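Local coordinates for protein (lectin) (PDB 1B2P), which binds mannose as a monocot bulb lectin and, as a tetramer, probably agglutinates cells that carry mannose-containing glycans, at residues V74-T77 / N78-T82; V66-P69 / D70-V74. All blocks are in the same frame, centred on the assembly; numbering follows the deposited sequence.

Two consecutive hairpin turns of one four-stranded antiparallel sheet are described here, and they share Val-74: contact 2 joins strand 64-67 to strand 73-76, and contact 1 turns the chain from strand 73-76 into strand 82-85. Contact 2 is the buried one, its leucines facing strands 95-99 and 105-114 of another sheet, whereas contact 1 lies farther from the centre of the chain and most of its turn is exposed. Both are type I turns with a G1 bulge (3:5 hairpins). In contact 1 a threonine hydroxyl gathers turn amides; in contact 2 the backbone closes the turn, and a water joins Gln-68 to Asp-70 beside it. Ile-76 CD1 packs on Val-66 CG2, joining the two contacts on one face.

Contact 1 of 2, residues V74-T77 / N78-T82; sequences VVIT and NENVT
Thr-77 faces Glu-79 and Val-81 across the turn that leads out of strand 73-76. From CB the two branches part. The methyl CG2 approaches Val-81 O at 3.4 Å, while OG1 is placed between the backbone N and the carbonyl carbon (chi1 70°), where it points into the turn. There OG1 accepts hydrogen bonds from Glu-79 N and Val-81 N, each at 3.2 Å. The bond from Glu-79, two residues on, makes an ST turn; that from Val-81 is the straighter, at 160°. The backbone completes the closure. Thr-77 N donates to Val-81 O at 2.9 Å. Thr-77 O receives Asn-80 N from above its carbonyl plane at 2.8 Å, spanning the type I turn, and Asn-80, at positive phi, begins a G1 bulge. Beyond the turn, Ile-76 and Thr-82 form a non-hydrogen-bonded antiparallel pair. Ile-76 CG2 rests on Asn-80 CA at 3.5 Å, whereas its CG1 passes Thr-82 OG1 more loosely. Thr-77 also touches Cys-63, which forms a disulfide with Cys-40. All four hydrogen bonds across this turn use Thr-77, which is buried, whereas Asn-78 and Glu-79 are exposed; the turn itself thus satisfies the polar atoms of a buried threonine.

Contact 2 of 2, residues V66-P69 / D70-V74; sequences VLQP and DGVLV
Val-66 O accepts Val-74 N at 2.8 Å and also meets the CA-H of Leu-73; Val-66 N returns a bond to Val-74 O. Nearer the turn, the backbone N-H of Gln-68 reaches Val-72 O at 2.9 Å, nearly straight at 171°, and Gln-68 CG leans on Val-72 O at 3.4 Å. The backbone carbonyl O of the same residue receives Gly-71 N at 2.9 Å, closing the type I turn, and Gly-71, with a positive phi, begins the G1 bulge. With CG beside the backbone N (chi1 -61°), the extended glutamine chain runs alongside Asp-70, the amide and carboxylate planes 43° apart. One water spans the pair, donating to Gln-68 OE1 at 2.8 Å and to Asp-70 OD2 at 2.6 Å. Asp-70 OD1 weakly accepts Val-72 N. The Gln-68 side chain crosses that of Val-74 at about a right angle, Gln-68 CD meeting Val-74 CG1 at 3.7 Å. Leu-67 sends CD1 to Gly-71 O (3.6 Å) on the face that packs against Leu-97 and Ile-107. Polar closure thus gives way to an apolar face turned toward a second sheet, and the water probably helps to keep two acceptors, OE1 and the carboxylate, side by side.

Contact 1 of 2, residues V74-T77 / N78-T82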
loop_
_atom_site.group_PDB
_atom_site.type_symbol
_atom_site.label_atom_id
_atom_site.label_comp_id
_atom_site.label_asym_id
_atom_site.label_seq_id
_atom_site.Cartn_x
_atom_site.Cartn_y
_atom_site.Cartn_z
ATOM N N VAL A 74 -20.180 -1.946 -17.434
ATOM C CA VAL A 74 -20.417 -1.477 -18.868
ATOM C C VAL A 74 -19.213 -0.666 -19.155
ATOM O O VAL A 74 -18.407 -0.116 -18.445
ATOM C CB VAL A 74 -21.612 -0.541 -19.002
ATOM C CG1 VAL A 74 -22.871 -1.335 -18.716
ATOM C CG2 VAL A 74 -21.508 0.613 -18.009
ATOM N N VAL A 75 -18.883 -0.550 -20.521
ATOM C CA VAL A 75 -17.910 0.364 -21.044
ATOM C C VAL A 75 -18.702 1.400 -21.992
ATOM O O VAL A 75 -19.492 0.885 -22.740
ATOM C CB VAL A 75 -16.915 -0.417 -21.954
ATOM C CG1 VAL A 75 -15.942 0.520 -22.620
ATOM C CG2 VAL A 75 -16.149 -1.486 -21.132
ATOM N N ILE A 76 -18.458 2.611 -21.604
ATOM C CA ILE A 76 -19.317 3.664 -22.225
ATOM C C ILE A 76 -18.389 4.685 -22.833
ATOM O O ILE A 76 -17.354 5.062 -22.317
ATOM C CB ILE A 76 -20.134 4.393 -21.129
ATOM C CG1 ILE A 76 -21.038 3.445 -20.389
ATOM C CG2 ILE A 76 -20.934 5.522 -21.846
ATOM C CD1 ILE A 76 -21.738 4.125 -19.179
ATOM N N THR A 77 -18.703 5.191 -24.082
ATOM C CA THR A 77 -17.776 6.168 -24.655
ATOM C C THR A 77 -18.021 7.613 -24.223
ATOM O O THR A 77 -19.017 7.821 -23.566
ATOM C CB THR A 77 -17.953 6.147 -26.221
ATOM O OG1 THR A 77 -19.242 6.726 -26.506
ATOM C CG2 THR A 77 -17.944 4.718 -26.736
ATOM N N ASN A 78 -17.212 8.528 -24.706
ATOM C CA ASN A 78 -17.437 9.946 -24.317
ATOM C C ASN A 78 -18.613 10.529 -25.059
ATOM O O ASN A 78 -18.955 11.684 -24.730
ATOM C CB ASN A 78 -16.226 10.840 -24.537
ATOM C CG ASN A 78 -15.683 10.894 -25.978
ATOM O OD1 ASN A 78 -14.537 11.348 -26.170
ATOM N ND2 ASN A 78 -16.426 10.423 -26.922
ATOM N N GLU A 79 -19.333 9.827 -25.896
ATOM C CA GLU A 79 -20.632 10.213 -26.413
ATOM C C GLU A 79 -21.767 9.440 -25.810
ATOM O O GLU A 79 -22.911 9.366 -26.268
ATOM C CB GLU A 79 -20.666 10.038 -27.965
ATOM C CG GLU A 79 -19.565 10.762 -28.708
ATOM C CD GLU A 79 -19.845 12.262 -28.768
ATOM O OE1 GLU A 79 -21.044 12.640 -28.814
ATOM O OE2 GLU A 79 -18.892 13.062 -28.714
ATOM N N ASN A 80 -21.422 8.754 -24.678
ATOM C CA ASN A 80 -22.403 7.990 -23.923
ATOM C C ASN A 80 -23.045 6.917 -24.760
ATOM O O ASN A 80 -24.212 6.566 -24.582
ATOM C CB ASN A 80 -23.461 8.937 -23.341
ATOM C CG ASN A 80 -22.904 9.779 -22.224
ATOM O OD1 ASN A 80 -23.811 10.384 -21.588
ATOM N ND2 ASN A 80 -21.643 9.884 -21.844
ATOM N N VAL A 81 -22.293 6.259 -25.649
ATOM C CA VAL A 81 -22.712 5.046 -26.285
ATOM C C VAL A 81 -22.153 3.824 -25.481
ATOM O O VAL A 81 -20.936 3.843 -25.261
ATOM C CB VAL A 81 -22.105 4.942 -27.720
ATOM C CG1 VAL A 81 -22.476 3.611 -28.343
ATOM C CG2 VAL A 81 -22.598 6.149 -28.531
ATOM N N THR A 82 -22.993 2.910 -25.117
ATOM C CA THR A 82 -22.466 1.725 -24.391
ATOM C C THR A 82 -21.950 0.768 -25.467
ATOM O O THR A 82 -22.660 0.293 -26.356
ATOM C CB THR A 82 -23.591 1.060 -23.594
ATOM O OG1 THR A 82 -23.996 2.048 -22.608
ATOM C CG2 THR A 82 -23.152 -0.233 -22.916
#

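Contact 2 of 2, residues V66-P69 / D70-V74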
loop_
_atom_site.group_PDB
_atom_site.type_symbol
_atom_site.label_atom_id
_atom_site.label_comp_id
_atom_site.label_asym_id
_atom_site.label_seq_id
_atom_site.Cartn_x
_atom_site.Cartn_y
_atom_site.Cartn_z
ATOM N N VAL A 66 -17.937 1.409 -15.880
ATOM C CA VAL A 66 -18.704 1.712 -14.611
ATOM C C VAL A 66 -19.405 0.443 -14.264
ATOM O O VAL A 66 -19.822 -0.376 -15.083
ATOM C CB VAL A 66 -19.668 2.852 -14.878
ATOM C CG1 VAL A 66 -18.829 4.037 -15.343
ATOM C CG2 VAL A 66 -20.638 2.484 -15.951
ATOM N N LEU A 67 -19.690 0.272 -12.932
ATOM C CA LEU A 67 -20.474 -0.859 -12.471
ATOM C C LEU A 67 -21.837 -0.357 -12.069
ATOM O O LEU A 67 -21.917 0.538 -11.236
ATOM C CB LEU A 67 -19.685 -1.494 -11.280
ATOM C CG LEU A 67 -20.438 -2.722 -10.797
ATOM C CD1 LEU A 67 -20.543 -3.921 -11.760
ATOM C CD2 LEU A 67 -19.664 -3.224 -9.546
ATOM N N GLN A 68 -22.844 -0.747 -12.849
ATOM C CA GLN A 68 -24.179 -0.146 -12.627
ATOM C C GLN A 68 -24.821 -0.705 -11.384
ATOM O O GLN A 68 -24.407 -1.751 -10.804
ATOM C CB GLN A 68 -25.119 -0.534 -13.754
ATOM C CG GLN A 68 -24.470 0.040 -15.036
ATOM C CD GLN A 68 -25.325 0.029 -16.260
ATOM O OE1 GLN A 68 -25.999 -0.984 -16.445
ATOM N NE2 GLN A 68 -25.178 1.144 -17.011
ATOM N N PRO A 69 -25.983 -0.136 -10.953
ATOM C CA PRO A 69 -26.502 -0.565 -9.653
ATOM C C PRO A 69 -27.215 -1.903 -9.767
ATOM O O PRO A 69 -27.690 -2.323 -8.674
ATOM C CB PRO A 69 -27.608 0.501 -9.336
ATOM C CG PRO A 69 -27.241 1.628 -10.236
ATOM C CD PRO A 69 -26.363 1.245 -11.361
ATOM N N ASP A 70 -27.265 -2.544 -10.907
ATOM C CA ASP A 70 -27.833 -3.904 -10.965
ATOM C C ASP A 70 -26.644 -4.868 -11.174
ATOM O O ASP A 70 -27.007 -5.993 -11.662
ATOM C CB ASP A 70 -28.798 -3.993 -12.131
ATOM C CG ASP A 70 -28.308 -3.612 -13.493
ATOM O OD1 ASP A 70 -27.208 -3.127 -13.665
ATOM O OD2 ASP A 70 -29.041 -3.712 -14.522
ATOM N N GLY A 71 -25.414 -4.439 -11.041
ATOM C CA GLY A 71 -24.295 -5.422 -11.044
ATOM C C GLY A 71 -23.763 -5.585 -12.487
ATOM O O GLY A 71 -22.924 -6.473 -12.673
ATOM N N VAL A 72 -24.277 -4.872 -13.459
ATOM C CA VAL A 72 -23.729 -5.013 -14.859
ATOM C C VAL A 72 -22.592 -4.130 -15.055
ATOM O O VAL A 72 -22.645 -2.869 -14.771
ATOM C CB VAL A 72 -24.829 -4.656 -15.875
ATOM C CG1 VAL A 72 -24.285 -4.589 -17.308
ATOM C CG2 VAL A 72 -25.993 -5.606 -15.670
ATOM N N LEU A 73 -21.440 -4.587 -15.500
ATOM C CA LEU A 73 -20.308 -3.751 -15.809
ATOM C C LEU A 73 -20.410 -3.271 -17.257
ATOM O O LEU A 73 -20.806 -4.068 -18.093
ATOM C CB LEU A 73 -19.039 -4.642 -15.736
ATOM C CG LEU A 73 -17.716 -4.009 -16.138
ATOM C CD1 LEU A 73 -17.344 -2.894 -15.171
ATOM C CD2 LEU A 73 -16.622 -5.109 -16.141
ATOM N N VAL A 74 -20.180 -1.946 -17.434
ATOM C CA VAL A 74 -20.417 -1.477 -18.868
ATOM C C VAL A 74 -19.213 -0.666 -19.155
ATOM O O VAL A 74 -18.407 -0.116 -18.445
ATOM C CB VAL A 74 -21.612 -0.541 -19.002
ATOM C CG1 VAL A 74 -22.871 -1.335 -18.716
ATOM C CG2 VAL A 74 -21.508 0.613 -18.009
HETATM O O HOH W 1 -28.165 -2.758 -16.768
#